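Local coordinates for thiamine-monophosphate kinase (Stenotrophomonas maltophilia, PDB 6XEP), which probably catalyses the ATP-dependent phosphorylation of thiamine monophosphate to thiamine diphosphate, the active form of vitamin B1, at residues Asp161-Gly166 / Phe280-Asp285; Val241-Asp246 / Gln311-Asp316; Ser249-His254 / Pro300-Gly305. All blocks are in the same frame, centred on the assembly; numbering follows the deposited sequence.

Contact 1 (Asp161-Gly166 / Phe280-Asp285); sequences DIWVSG and FTAAAD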
ATOM      1  N   ASP A 161       3.217 -29.686  20.342  1.00 16.28           N
ATOM      2  CA  ASP A 161       3.347 -28.638  21.348  1.00 17.30           C
ATOM      3  C   ASP A 161       2.973 -27.289  20.733  1.00 18.58           C
ATOM      4  O   ASP A 161       3.176 -27.054  19.544  1.00 17.93           O
ATOM      5  CB  ASP A 161       4.780 -28.543  21.878  1.00 14.14           C
ATOM      6  CG  ASP A 161       5.240 -29.796  22.594  1.00 17.70           C
ATOM      7  OD1 ASP A 161       4.417 -30.404  23.305  1.00 17.50           O
ATOM      8  OD2 ASP A 161       6.443 -30.157  22.468  1.00 19.99           O
ATOM      9  N   ILE A 162       2.463 -26.388  21.566  1.00 12.94           N
ATOM     10  CA  ILE A 162       2.250 -24.993  21.200  1.00 11.74           C
ATOM     11  C   ILE A 162       3.353 -24.171  21.855  1.00 12.16           C
ATOM     12  O   ILE A 162       3.653 -24.367  23.043  1.00 15.43           O
ATOM     13  CB  ILE A 162       0.862 -24.506  21.652  1.00 13.28           C
ATOM     14  CG1 ILE A 162      -0.244 -25.395  21.061  1.00 15.81           C
ATOM     15  CG2 ILE A 162       0.614 -23.054  21.213  1.00 12.66           C
ATOM     16  CD1 ILE A 162      -1.638 -24.978  21.535  1.00 11.51           C
ATOM     17  N   TRP A 163       3.938 -23.244  21.090  1.00 11.42           N
ATOM     18  CA  TRP A 163       5.041 -22.393  21.535  1.00 14.50           C
ATOM     19  C   TRP A 163       4.715 -20.939  21.251  1.00 15.86           C
ATOM     20  O   TRP A 163       3.963 -20.633  20.331  1.00 14.30           O
ATOM     21  CB  TRP A 163       6.357 -22.710  20.806  1.00 14.04           C
ATOM     22  CG  TRP A 163       6.912 -24.091  21.058  1.00 16.17           C
ATOM     23  CD1 TRP A 163       6.523 -25.258  20.459  1.00 17.98           C
ATOM     24  CD2 TRP A 163       7.961 -24.435  21.967  1.00 16.06           C
ATOM     25  NE1 TRP A 163       7.261 -26.303  20.944  1.00 14.57           N
ATOM     26  CE2 TRP A 163       8.161 -25.826  21.864  1.00 18.05           C
ATOM     27  CE3 TRP A 163       8.757 -23.698  22.855  1.00 14.64           C
ATOM     28  CZ2 TRP A 163       9.124 -26.508  22.623  1.00 18.89           C
ATOM     29  CZ3 TRP A 163       9.712 -24.367  23.606  1.00 17.49           C
ATOM     30  CH2 TRP A 163       9.884 -25.769  23.490  1.00 15.41           C
ATOM     31  N   VAL A 164       5.334 -20.032  22.007  1.00 13.50           N
ATOM     32  CA  VAL A 164       5.220 -18.612  21.699  1.00 10.82           C
ATOM     33  C   VAL A 164       6.549 -17.919  21.997  1.00 12.96           C
ATOM     34  O   VAL A 164       7.271 -18.290  22.926  1.00 13.94           O
ATOM     35  CB  VAL A 164       4.046 -17.947  22.466  1.00 13.38           C
ATOM     36  CG1 VAL A 164       4.312 -17.893  23.966  1.00 17.38           C
ATOM     37  CG2 VAL A 164       3.747 -16.554  21.890  1.00 16.20           C
ATOM     38  N   SER A 165       6.877 -16.922  21.185  1.00 13.13           N
ATOM     39  CA  SER A 165       8.131 -16.194  21.343  1.00 14.19           C
ATOM     40  C   SER A 165       7.960 -15.033  22.317  1.00 14.24           C
ATOM     41  O   SER A 165       6.851 -14.564  22.568  1.00 14.39           O
ATOM     42  CB  SER A 165       8.619 -15.661  19.990  1.00 13.35           C
ATOM     43  OG  SER A 165       7.682 -14.722  19.422  1.00 14.10           O
ATOM     44  N   GLY A 166       9.089 -14.578  22.875  1.00 16.47           N
ATOM     45  CA  GLY A 166       9.099 -13.353  23.663  1.00 16.87           C
ATOM     46  C   GLY A 166       8.225 -13.425  24.902  1.00 14.17           C
ATOM     47  O   GLY A 166       8.260 -14.389  25.684  1.00 17.44           O
ATOM     48  N   PHE A 280       3.518 -20.720  17.431  1.00 14.35           N
ATOM     49  CA  PHE A 280       3.643 -21.805  16.464  1.00 12.35           C
ATOM     50  C   PHE A 280       3.436 -23.149  17.141  1.00 14.66           C
ATOM     51  O   PHE A 280       3.447 -23.265  18.368  1.00 15.34           O
ATOM     52  CB  PHE A 280       4.995 -21.768  15.721  1.00 13.87           C
ATOM     53  CG  PHE A 280       6.200 -21.802  16.615  1.00 16.38           C
ATOM     54  CD1 PHE A 280       6.659 -20.645  17.224  1.00 17.65           C
ATOM     55  CD2 PHE A 280       6.902 -22.992  16.808  1.00 16.76           C
ATOM     56  CE1 PHE A 280       7.788 -20.659  18.029  1.00 15.68           C
ATOM     57  CE2 PHE A 280       8.041 -23.025  17.612  1.00 15.93           C
ATOM     58  CZ  PHE A 280       8.485 -21.845  18.228  1.00 15.25           C
ATOM     59  N   THR A 281       3.217 -24.171  16.319  1.00 12.00           N
ATOM     60  CA  THR A 281       3.111 -25.531  16.809  1.00 11.81           C
ATOM     61  C   THR A 281       4.225 -26.357  16.178  1.00 17.07           C
ATOM     62  O   THR A 281       4.684 -26.058  15.064  1.00 17.30           O
ATOM     63  CB  THR A 281       1.721 -26.149  16.512  1.00 15.38           C
ATOM     64  OG1 THR A 281       1.681 -26.696  15.186  1.00 15.18           O
ATOM     65  CG2 THR A 281       0.602 -25.114  16.687  1.00 17.74           C
ATOM     66  N   ALA A 282       4.680 -27.365  16.923  1.00 16.07           N
ATOM     67  CA  ALA A 282       5.784 -28.219  16.510  1.00 13.89           C
ATOM     68  C   ALA A 282       5.597 -29.608  17.104  1.00 15.54           C
ATOM     69  O   ALA A 282       5.013 -29.768  18.180  1.00 16.99           O
ATOM     70  CB  ALA A 282       7.147 -27.656  16.956  1.00 15.59           C
ATOM     71  N   ALA A 283       6.108 -30.612  16.398  1.00 18.09           N
ATOM     72  CA  ALA A 283       6.103 -31.967  16.934  1.00 19.01           C
ATOM     73  C   ALA A 283       6.801 -31.999  18.289  1.00 19.85           C
ATOM     74  O   ALA A 283       7.764 -31.266  18.528  1.00 17.68           O
ATOM     75  CB  ALA A 283       6.795 -32.923  15.955  1.00 22.06           C
ATOM     76  N   ALA A 284       6.316 -32.882  19.181  1.00 21.29           N
ATOM     77  CA  ALA A 284       6.871 -32.947  20.538  1.00 23.98           C
ATOM     78  C   ALA A 284       8.358 -33.281  20.546  1.00 24.34           C
ATOM     79  O   ALA A 284       9.072 -32.921  21.496  1.00 22.38           O
ATOM     80  CB  ALA A 284       6.107 -33.971  21.377  1.00 22.39           C
ATOM     81  N   ASP A 285       8.852 -33.973  19.521  1.00 21.29           N
ATOM     82  CA  ASP A 285      10.262 -34.331  19.517  1.00 22.61           C
ATOM     83  C   ASP A 285      11.172 -33.185  19.078  1.00 22.34           C
ATOM     84  O   ASP A 285      12.393 -33.382  19.010  1.00 24.19           O
ATOM     85  CB  ASP A 285      10.488 -35.590  18.659  1.00 25.54           C
ATOM     86  CG  ASP A 285      10.221 -35.376  17.175  1.00 28.43           C
ATOM     87  OD1 ASP A 285      10.435 -36.326  16.394  1.00 33.90           O
ATOM     88  OD2 ASP A 285       9.819 -34.280  16.773  1.00 26.35           O
TER
HETATM   89  O   HOH W   1       7.887 -29.062  20.372  1.00 18.46           O

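Contact 2 (Val241-Asp246 / Gln311-Asp316); sequences VAAHVD and QGVHVD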
ATOM      1  N   VAL A 241      -8.538 -28.508  14.670  1.00 15.88           N
ATOM      2  CA  VAL A 241      -8.037 -29.150  15.886  1.00 14.57           C
ATOM      3  C   VAL A 241      -8.423 -28.309  17.092  1.00 14.32           C
ATOM      4  O   VAL A 241      -8.830 -27.156  16.970  1.00 16.05           O
ATOM      5  CB  VAL A 241      -6.510 -29.346  15.872  1.00 15.69           C
ATOM      6  CG1 VAL A 241      -6.090 -30.249  14.719  1.00 18.91           C
ATOM      7  CG2 VAL A 241      -5.810 -27.957  15.817  1.00 12.77           C
ATOM      8  N   ALA A 242      -8.259 -28.896  18.271  1.00 15.98           N
ATOM      9  CA  ALA A 242      -8.310 -28.109  19.496  1.00 14.56           C
ATOM     10  C   ALA A 242      -6.913 -27.641  19.869  1.00 18.60           C
ATOM     11  O   ALA A 242      -5.914 -28.341  19.657  1.00 14.20           O
ATOM     12  CB  ALA A 242      -8.890 -28.908  20.669  1.00 14.18           C
ATOM     13  N   ALA A 243      -6.854 -26.441  20.432  1.00 12.56           N
ATOM     14  CA  ALA A 243      -5.642 -25.913  21.043  1.00 12.63           C
ATOM     15  C   ALA A 243      -5.873 -25.754  22.538  1.00 18.55           C
ATOM     16  O   ALA A 243      -6.875 -25.162  22.963  1.00 21.48           O
ATOM     17  CB  ALA A 243      -5.255 -24.573  20.411  1.00 19.49           C
ATOM     18  N   HIS A 244      -4.980 -26.304  23.340  1.00 16.23           N
ATOM     19  CA  HIS A 244      -5.105 -26.220  24.786  1.00 14.94           C
ATOM     20  C   HIS A 244      -3.952 -25.364  25.293  1.00 21.31           C
ATOM     21  O   HIS A 244      -2.800 -25.624  24.946  1.00 21.19           O
ATOM     22  CB  HIS A 244      -5.095 -27.611  25.414  1.00 19.52           C
ATOM     23  CG  HIS A 244      -6.388 -28.356  25.231  1.00 16.86           C
ATOM     24  ND1 HIS A 244      -7.393 -28.340  26.171  1.00 21.80           N
ATOM     25  CD2 HIS A 244      -6.853 -29.096  24.196  1.00 17.94           C
ATOM     26  CE1 HIS A 244      -8.412 -29.068  25.741  1.00 24.21           C
ATOM     27  NE2 HIS A 244      -8.111 -29.529  24.538  1.00 19.75           N
ATOM     28  N   VAL A 245      -4.270 -24.328  26.071  1.00 14.56           N
ATOM     29  CA  VAL A 245      -3.279 -23.404  26.625  1.00 16.01           C
ATOM     30  C   VAL A 245      -3.251 -23.559  28.137  1.00 16.15           C
ATOM     31  O   VAL A 245      -4.295 -23.486  28.799  1.00 15.26           O
ATOM     32  CB  VAL A 245      -3.595 -21.943  26.264  1.00 17.36           C
ATOM     33  CG1 VAL A 245      -2.646 -21.001  27.015  1.00 17.38           C
ATOM     34  CG2 VAL A 245      -3.488 -21.722  24.781  1.00 19.42           C
ATOM     35  N   ASP A 246      -2.058 -23.750  28.692  1.00 17.10           N
ATOM     36  CA  ASP A 246      -1.890 -23.707  30.137  1.00 19.16           C
ATOM     37  C   ASP A 246      -1.545 -22.280  30.528  1.00 20.50           C
ATOM     38  O   ASP A 246      -0.429 -21.802  30.264  1.00 17.51           O
ATOM     39  CB  ASP A 246      -0.809 -24.656  30.616  1.00 20.96           C
ATOM     40  CG  ASP A 246      -0.632 -24.558  32.102  1.00 28.07           C
ATOM     41  OD1 ASP A 246      -1.630 -24.800  32.823  1.00 34.19           O
ATOM     42  OD2 ASP A 246       0.469 -24.189  32.550  1.00 31.58           O
ATOM     43  N   GLN A 311     -12.226 -29.184  19.161  1.00 15.41           N
ATOM     44  CA  GLN A 311     -12.295 -27.909  18.451  1.00 14.88           C
ATOM     45  C   GLN A 311     -12.056 -26.778  19.436  1.00 17.04           C
ATOM     46  O   GLN A 311     -12.407 -26.883  20.622  1.00 15.03           O
ATOM     47  CB  GLN A 311     -13.670 -27.699  17.780  1.00 15.49           C
ATOM     48  CG  GLN A 311     -14.045 -28.774  16.771  1.00 15.97           C
ATOM     49  CD  GLN A 311     -13.257 -28.675  15.465  1.00 22.59           C
ATOM     50  OE1 GLN A 311     -12.652 -27.638  15.162  1.00 27.03           O
ATOM     51  NE2 GLN A 311     -13.268 -29.755  14.687  1.00 25.52           N
ATOM     52  N   GLY A 312     -11.489 -25.688  18.917  1.00 16.53           N
ATOM     53  CA  GLY A 312     -11.427 -24.419  19.614  1.00 16.09           C
ATOM     54  C   GLY A 312     -10.208 -24.277  20.509  1.00 15.61           C
ATOM     55  O   GLY A 312      -9.524 -25.242  20.851  1.00 16.25           O
ATOM     56  N   VAL A 313      -9.952 -23.030  20.904  1.00 17.41           N
ATOM     57  CA  VAL A 313      -8.901 -22.729  21.873  1.00 16.52           C
ATOM     58  C   VAL A 313      -9.448 -22.903  23.275  1.00 16.38           C
ATOM     59  O   VAL A 313     -10.557 -22.463  23.584  1.00 18.42           O
ATOM     60  CB  VAL A 313      -8.366 -21.306  21.682  1.00 19.88           C
ATOM     61  CG1 VAL A 313      -7.137 -21.114  22.579  1.00 19.86           C
ATOM     62  CG2 VAL A 313      -8.004 -21.116  20.278  1.00 23.01           C
ATOM     63  N   HIS A 314      -8.675 -23.565  24.124  1.00 15.44           N
ATOM     64  CA  HIS A 314      -9.052 -23.811  25.499  1.00 16.59           C
ATOM     65  C   HIS A 314      -8.021 -23.127  26.379  1.00 14.02           C
ATOM     66  O   HIS A 314      -6.845 -23.037  26.014  1.00 18.63           O
ATOM     67  CB  HIS A 314      -9.073 -25.292  25.852  1.00 17.22           C
ATOM     68  CG  HIS A 314     -10.031 -26.116  25.052  1.00 16.53           C
ATOM     69  ND1 HIS A 314      -9.935 -26.256  23.682  1.00 18.61           N
ATOM     70  CD2 HIS A 314     -11.048 -26.917  25.442  1.00 18.98           C
ATOM     71  CE1 HIS A 314     -10.885 -27.075  23.261  1.00 15.97           C
ATOM     72  NE2 HIS A 314     -11.572 -27.490  24.308  1.00 16.75           N
ATOM     73  N   VAL A 315      -8.479 -22.633  27.520  1.00 17.29           N
ATOM     74  CA  VAL A 315      -7.599 -22.164  28.581  1.00 17.02           C
ATOM     75  C   VAL A 315      -7.890 -23.022  29.790  1.00 19.06           C
ATOM     76  O   VAL A 315      -9.036 -23.066  30.265  1.00 19.26           O
ATOM     77  CB  VAL A 315      -7.800 -20.678  28.919  1.00 20.37           C
ATOM     78  CG1 VAL A 315      -6.842 -20.280  30.024  1.00 21.72           C
ATOM     79  CG2 VAL A 315      -7.597 -19.786  27.697  1.00 17.83           C
ATOM     80  N   ASP A 316      -6.856 -23.696  30.297  1.00 17.70           N
ATOM     81  CA  ASP A 316      -7.014 -24.560  31.458  1.00 20.58           C
ATOM     82  C   ASP A 316      -8.208 -25.502  31.277  1.00 24.07           C
ATOM     83  O   ASP A 316      -8.995 -25.732  32.197  1.00 23.62           O
ATOM     84  CB  ASP A 316      -7.145 -23.713  32.725  1.00 22.11           C
ATOM     85  CG  ASP A 316      -5.929 -22.813  32.950  1.00 27.13           C
ATOM     86  OD1 ASP A 316      -4.894 -22.993  32.254  1.00 22.02           O
ATOM     87  OD2 ASP A 316      -6.016 -21.902  33.805  1.00 30.36           O
TER
HETATM   88  O   HOH W   2     -11.105 -25.768  16.058  1.00 15.43           O

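Contact 3 (Ser249-His254 / Pro300-Gly305); sequences SLPISH and PLTRIG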
ATOM      1  N   SER A 249       1.686 -21.178  32.245  1.00 18.05           N
ATOM      2  CA  SER A 249       2.930 -21.296  31.489  1.00 19.64           C
ATOM      3  C   SER A 249       3.225 -20.094  30.611  1.00 22.24           C
ATOM      4  O   SER A 249       4.303 -20.034  30.002  1.00 17.10           O
ATOM      5  CB  SER A 249       2.894 -22.523  30.583  1.00 23.24           C
ATOM      6  OG  SER A 249       2.734 -23.703  31.364  1.00 29.48           O
ATOM      7  N   LEU A 250       2.293 -19.171  30.488  1.00 16.29           N
ATOM      8  CA  LEU A 250       2.481 -18.069  29.563  1.00 14.85           C
ATOM      9  C   LEU A 250       3.701 -17.240  29.975  1.00 18.69           C
ATOM     10  O   LEU A 250       3.924 -17.020  31.172  1.00 18.69           O
ATOM     11  CB  LEU A 250       1.231 -17.190  29.547  1.00 15.59           C
ATOM     12  CG  LEU A 250      -0.055 -17.822  29.010  1.00 19.54           C
ATOM     13  CD1 LEU A 250      -1.187 -16.805  29.081  1.00 23.44           C
ATOM     14  CD2 LEU A 250       0.150 -18.319  27.590  1.00 18.78           C
ATOM     15  N   PRO A 251       4.522 -16.771  29.010  1.00 17.40           N
ATOM     16  CA  PRO A 251       5.678 -15.929  29.343  1.00 12.68           C
ATOM     17  C   PRO A 251       5.240 -14.508  29.671  1.00 18.67           C
ATOM     18  O   PRO A 251       4.798 -13.758  28.801  1.00 21.85           O
ATOM     19  CB  PRO A 251       6.524 -15.982  28.057  1.00 15.91           C
ATOM     20  CG  PRO A 251       5.518 -16.184  26.979  1.00 18.19           C
ATOM     21  CD  PRO A 251       4.512 -17.135  27.585  1.00 16.97           C
ATOM     22  N   ILE A 252       5.386 -14.133  30.933  1.00 22.28           N
ATOM     23  CA  ILE A 252       4.960 -12.823  31.401  1.00 23.72           C
ATOM     24  C   ILE A 252       6.201 -12.075  31.865  1.00 23.69           C
ATOM     25  O   ILE A 252       6.986 -12.594  32.676  1.00 22.34           O
ATOM     26  CB  ILE A 252       3.886 -12.951  32.500  1.00 25.17           C
ATOM     27  CG1 ILE A 252       2.595 -13.476  31.861  1.00 25.07           C
ATOM     28  CG2 ILE A 252       3.626 -11.612  33.177  1.00 25.06           C
ATOM     29  CD1 ILE A 252       1.507 -13.867  32.818  1.00 31.20           C
ATOM     30  N   SER A 253       6.392 -10.868  31.335  1.00 18.98           N
ATOM     31  CA  SER A 253       7.611 -10.129  31.616  1.00 19.95           C
ATOM     32  C   SER A 253       7.667  -9.693  33.075  1.00 19.40           C
ATOM     33  O   SER A 253       6.653  -9.633  33.781  1.00 22.25           O
ATOM     34  CB  SER A 253       7.725  -8.907  30.707  1.00 25.02           C
ATOM     35  OG  SER A 253       6.791  -7.913  31.082  1.00 19.95           O
ATOM     36  N   HIS A 254       8.890  -9.402  33.525  1.00 21.69           N
ATOM     37  CA  HIS A 254       9.086  -8.843  34.858  1.00 23.11           C
ATOM     38  C   HIS A 254       8.204  -7.619  35.063  1.00 19.26           C
ATOM     39  O   HIS A 254       7.484  -7.512  36.063  1.00 23.26           O
ATOM     40  CB  HIS A 254      10.558  -8.480  35.042  1.00 25.23           C
ATOM     41  CG  HIS A 254      10.877  -7.905  36.382  1.00 29.22           C
ATOM     42  ND1 HIS A 254      11.130  -8.693  37.485  1.00 24.66           N
ATOM     43  CD2 HIS A 254      10.998  -6.621  36.797  1.00 24.14           C
ATOM     44  CE1 HIS A 254      11.392  -7.918  38.523  1.00 28.02           C
ATOM     45  NE2 HIS A 254      11.314  -6.657  38.134  1.00 28.15           N
ATOM     46  N   PRO A 300      13.499 -15.737  23.905  1.00 17.34           N
ATOM     47  CA  PRO A 300      12.751 -16.775  24.621  1.00 19.60           C
ATOM     48  C   PRO A 300      11.746 -17.453  23.705  1.00 17.72           C
ATOM     49  O   PRO A 300      11.031 -16.798  22.947  1.00 16.45           O
ATOM     50  CB  PRO A 300      12.050 -16.002  25.743  1.00 18.01           C
ATOM     51  CG  PRO A 300      12.878 -14.761  25.924  1.00 18.18           C
ATOM     52  CD  PRO A 300      13.339 -14.409  24.527  1.00 17.56           C
ATOM     53  N   LEU A 301      11.695 -18.780  23.793  1.00 18.59           N
ATOM     54  CA  LEU A 301      10.616 -19.576  23.214  1.00 13.95           C
ATOM     55  C   LEU A 301      10.047 -20.437  24.328  1.00 16.00           C
ATOM     56  O   LEU A 301      10.786 -21.212  24.948  1.00 16.26           O
ATOM     57  CB  LEU A 301      11.108 -20.458  22.067  1.00 14.62           C
ATOM     58  CG  LEU A 301      11.837 -19.680  20.964  1.00 17.59           C
ATOM     59  CD1 LEU A 301      12.546 -20.645  20.013  1.00 15.86           C
ATOM     60  CD2 LEU A 301      10.850 -18.776  20.218  1.00 17.51           C
ATOM     61  N   THR A 302       8.748 -20.307  24.573  1.00 15.63           N
ATOM     62  CA  THR A 302       8.111 -20.900  25.738  1.00 15.19           C
ATOM     63  C   THR A 302       7.035 -21.875  25.291  1.00 17.40           C
ATOM     64  O   THR A 302       6.150 -21.511  24.517  1.00 16.56           O
ATOM     65  CB  THR A 302       7.526 -19.812  26.637  1.00 18.26           C
ATOM     66  OG1 THR A 302       8.588 -18.932  27.020  1.00 18.78           O
ATOM     67  CG2 THR A 302       6.882 -20.422  27.906  1.00 15.91           C
ATOM     68  N   ARG A 303       7.116 -23.114  25.783  1.00 18.80           N
ATOM     69  CA  ARG A 303       6.092 -24.114  25.495  1.00 16.72           C
ATOM     70  C   ARG A 303       4.880 -23.842  26.385  1.00 15.47           C
ATOM     71  O   ARG A 303       4.984 -23.883  27.616  1.00 19.54           O
ATOM     72  CB  ARG A 303       6.651 -25.518  25.714  1.00 14.89           C
ATOM     73  CG  ARG A 303       5.736 -26.668  25.288  1.00 18.11           C
ATOM     74  CD  ARG A 303       6.467 -28.015  25.263  1.00 19.66           C
ATOM     75  NE  ARG A 303       7.130 -28.296  26.530  1.00 18.86           N
ATOM     76  CZ  ARG A 303       6.525 -28.862  27.572  1.00 21.44           C
ATOM     77  NH1 ARG A 303       5.241 -29.207  27.490  1.00 23.17           N
ATOM     78  NH2 ARG A 303       7.203 -29.078  28.698  1.00 26.29           N
ATOM     79  N   ILE A 304       3.736 -23.557  25.768  1.00 13.58           N
ATOM     80  CA  ILE A 304       2.574 -23.075  26.500  1.00 15.18           C
ATOM     81  C   ILE A 304       1.363 -23.994  26.396  1.00 17.53           C
ATOM     82  O   ILE A 304       0.351 -23.729  27.053  1.00 14.99           O
ATOM     83  CB  ILE A 304       2.190 -21.649  26.055  1.00 16.95           C
ATOM     84  CG1 ILE A 304       1.870 -21.602  24.551  1.00 16.70           C
ATOM     85  CG2 ILE A 304       3.305 -20.671  26.408  1.00 14.59           C
ATOM     86  CD1 ILE A 304       1.162 -20.323  24.123  1.00 19.57           C
ATOM     87  N   GLY A 305       1.415 -25.059  25.607  1.00 16.95           N
ATOM     88  CA  GLY A 305       0.207 -25.843  25.411  1.00 20.34           C
ATOM     89  C   GLY A 305       0.405 -26.964  24.423  1.00 18.43           C
ATOM     90  O   GLY A 305       1.535 -27.344  24.108  1.00 17.55           O
TER

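Contact 1 (Asp161-Gly166 / Phe280-Asp285)
Trp163 and Phe280 are paired across two antiparallel strands, 161-165 and 277-282, with Trp163 CB against a face of the Phe280 ring. These strands are neighbours in the mixed sheet of the AIR synthase-related (PurM-like) C-terminal domain.

The backbone pairing is regular. Asp161 with Ala282 and Trp163 with Phe280 are hydrogen-bonded pairs, each closed by two N-H...O bonds. Trp163 N gives to Phe280 O at 2.8 Å. Asp161 N also reaches Ala282 O at 2.8 Å, but this bond is bent, 136° at the hydrogen. Between them lies the non-hydrogen-bonded pair of Ile162 and Thr281. There a CA-H...O contact fills in, with Thr281 CA 3.1 Å from Asp161 O.

The aromatic contact is on the sheet face that also carries Asp161 and Ala282. Phe280 places its CG between its backbone N and carbonyl carbon (chi1 56°), which sets the ring over Trp163 CB. That methylene makes a CH-pi contact, 3.6 Å from the centroid of the Phe280 ring. The indole itself overlaps little. Its five-membered ring is nearly parallel to the Phe280 ring, at 8°, but slid away, with the two centroids 5.1 Å apart. Helix 287-297 packs on this face, where Leu290 touches Trp163, Phe280 and Ala282. His291 meets the Trp163 ring edge-to-face.

The side chains of Ile162 and Thr281 lie on the other face, and Thr281 OG1 is hydrogen-bonded to Asp160 OD2.

The remaining polar contacts gather at the end of strand 277-282. Asp161 OD2 forms a salt bridge with Arg287 NE. It also accepts a hydrogen bond from a water at 2.8 Å. The same water gives its other proton to Ala283 O at 2.9 Å. It accepts in turn from Trp163 NE1, 2.9 Å away, and lies in the plane of the indole at its edge.

Contact 2 (Val241-Asp246 / Gln311-Asp316)
Ala243 O receives two N-H groups of His314. The backbone N of His314 binds it at 2.7 Å, and ND1 of the same residue adds a weak bond at 3.3 Å. ND1 is shared, since it also gives a weak bond to Gly312 O within its own segment. Being weak, the two ND1 bonds can only favour the ring rotation that turns ND1 to the backbone.

Strands 242-245 and 312-315 are the parallel edge pair of the mixed sheet in the AIR synthase-related (PurM-like) C-terminal domain. Ala243 N binds Gly312 O and Val245 N binds His314 O, both with the donor above the carbonyl plane. Asp316 N closes the far end on Val245 O at 3.0 Å, almost straight at 172°.

His244 and His314 lie side by side on one face of the sheet and point the same way. Their rings make a face-to-face stack, with centroids 4.0 Å apart and planes at 23°. CE1 of His244 comes over the face of the other ring, 3.4 Å from His314 CG. Ala242 CB approaches that ring obliquely, 3.7 Å from its CE1.

At the C-terminal end two carboxylates come close, with Asp246 OD1 3.8 Å from Asp316 OD1. Hydrogen bonds may ease the repulsion: Asp246 OD2 is bonded to Ser249 OG, and Asp316 OD1 accepts from Ala247 N. At the opposite end a water sits between Val241 O, Gln311 OE1 and Gly312 N.

The other face is apolar and lies against helices. Val245 CG2 is 4.3 Å from Val313 CG1. Leu232 of helix 228-239 touches Ala243 and Val245, while Leu229 touches Val313 and Val315. Val315 also reaches Leu270 of helix 262-271. Strand 301-308 flanks 242-245 on its other edge, and within this chain 312-315 is an outermost strand of the sheet.

Contact 3 (Ser249-His254 / Pro300-Gly305)
Pro251 and Leu250 close on Ile304 at a classic beta bulge. In the bulge, Ile304 and Gly305 of strand 301-308 both face Ile162 of the neighbouring strand 161-165. The loop 249-254, which follows strand 242-245, runs past this site in the PurM-like C-terminal domain. No hydrogen bond joins the two segments, so the contact rests on packing.

The tight part centres on Ile304. Its CG1 lies between the backbone N and the carbonyl carbon (chi1 59°), and this turns CG2 toward the loop. CG2 meets three groups there. Pro251 CD is 3.9 Å from Ile304 CG2, with the two side chains at about a right angle. Leu250 CD2 is 4.1 Å from the same methyl and also touches Ile304 CD1. Ser249 O is 3.8 Å from it. Leu228 of helix 228-239 touches both Leu250 and Ile304. Leu250 also reaches Ala269 and Leu270 of helix 262-271, and Pro251 rests on Val164.

Thr302 stands beside this cluster. With OG1 anti to the carbonyl carbon (chi1 -58°), its CG2 branch is anti to the backbone N and comes 3.3 Å from Ser249 O. The threonine and the proline slide past each other in opposite directions. Thr302 OG1 is 3.7 Å from Pro251 CB, a van der Waals contact between a hydroxyl and a ring carbon.

The packing is looser toward solvent. Arg303 is exposed, and its side chain starts out away from the loop. Its part in the contact is a backbone one, as Arg303 O lies 3.9 Å from Ser249 CB. Farther along the loop, the chain parts from the strand and enters helix 254-259, with Ser253 at the N-cap. Ser249 OG is hydrogen-bonded to Asp246 OD2, just after strand 242-245.

Overall arrangement
All three contacts reach one mixed sheet of the C-terminal domain. Contact 1 is the most buried, an antiparallel pair within the sheet under helix 287-297. Contact 2 is partly buried, ends in an outermost strand and has stacked histidines and two close carboxylates. Contact 3 is partly buried too, but it is a loop on a strand and has no hydrogen bonds of its own. Strand 301-308 ties them together. Ile304 N bonds to Ile162 O of contact 1, and Ile304 O takes Asp246 N of contact 2. Ile162 CD1 also packs on Ala243 CB, joining contacts 1 and 2 directly.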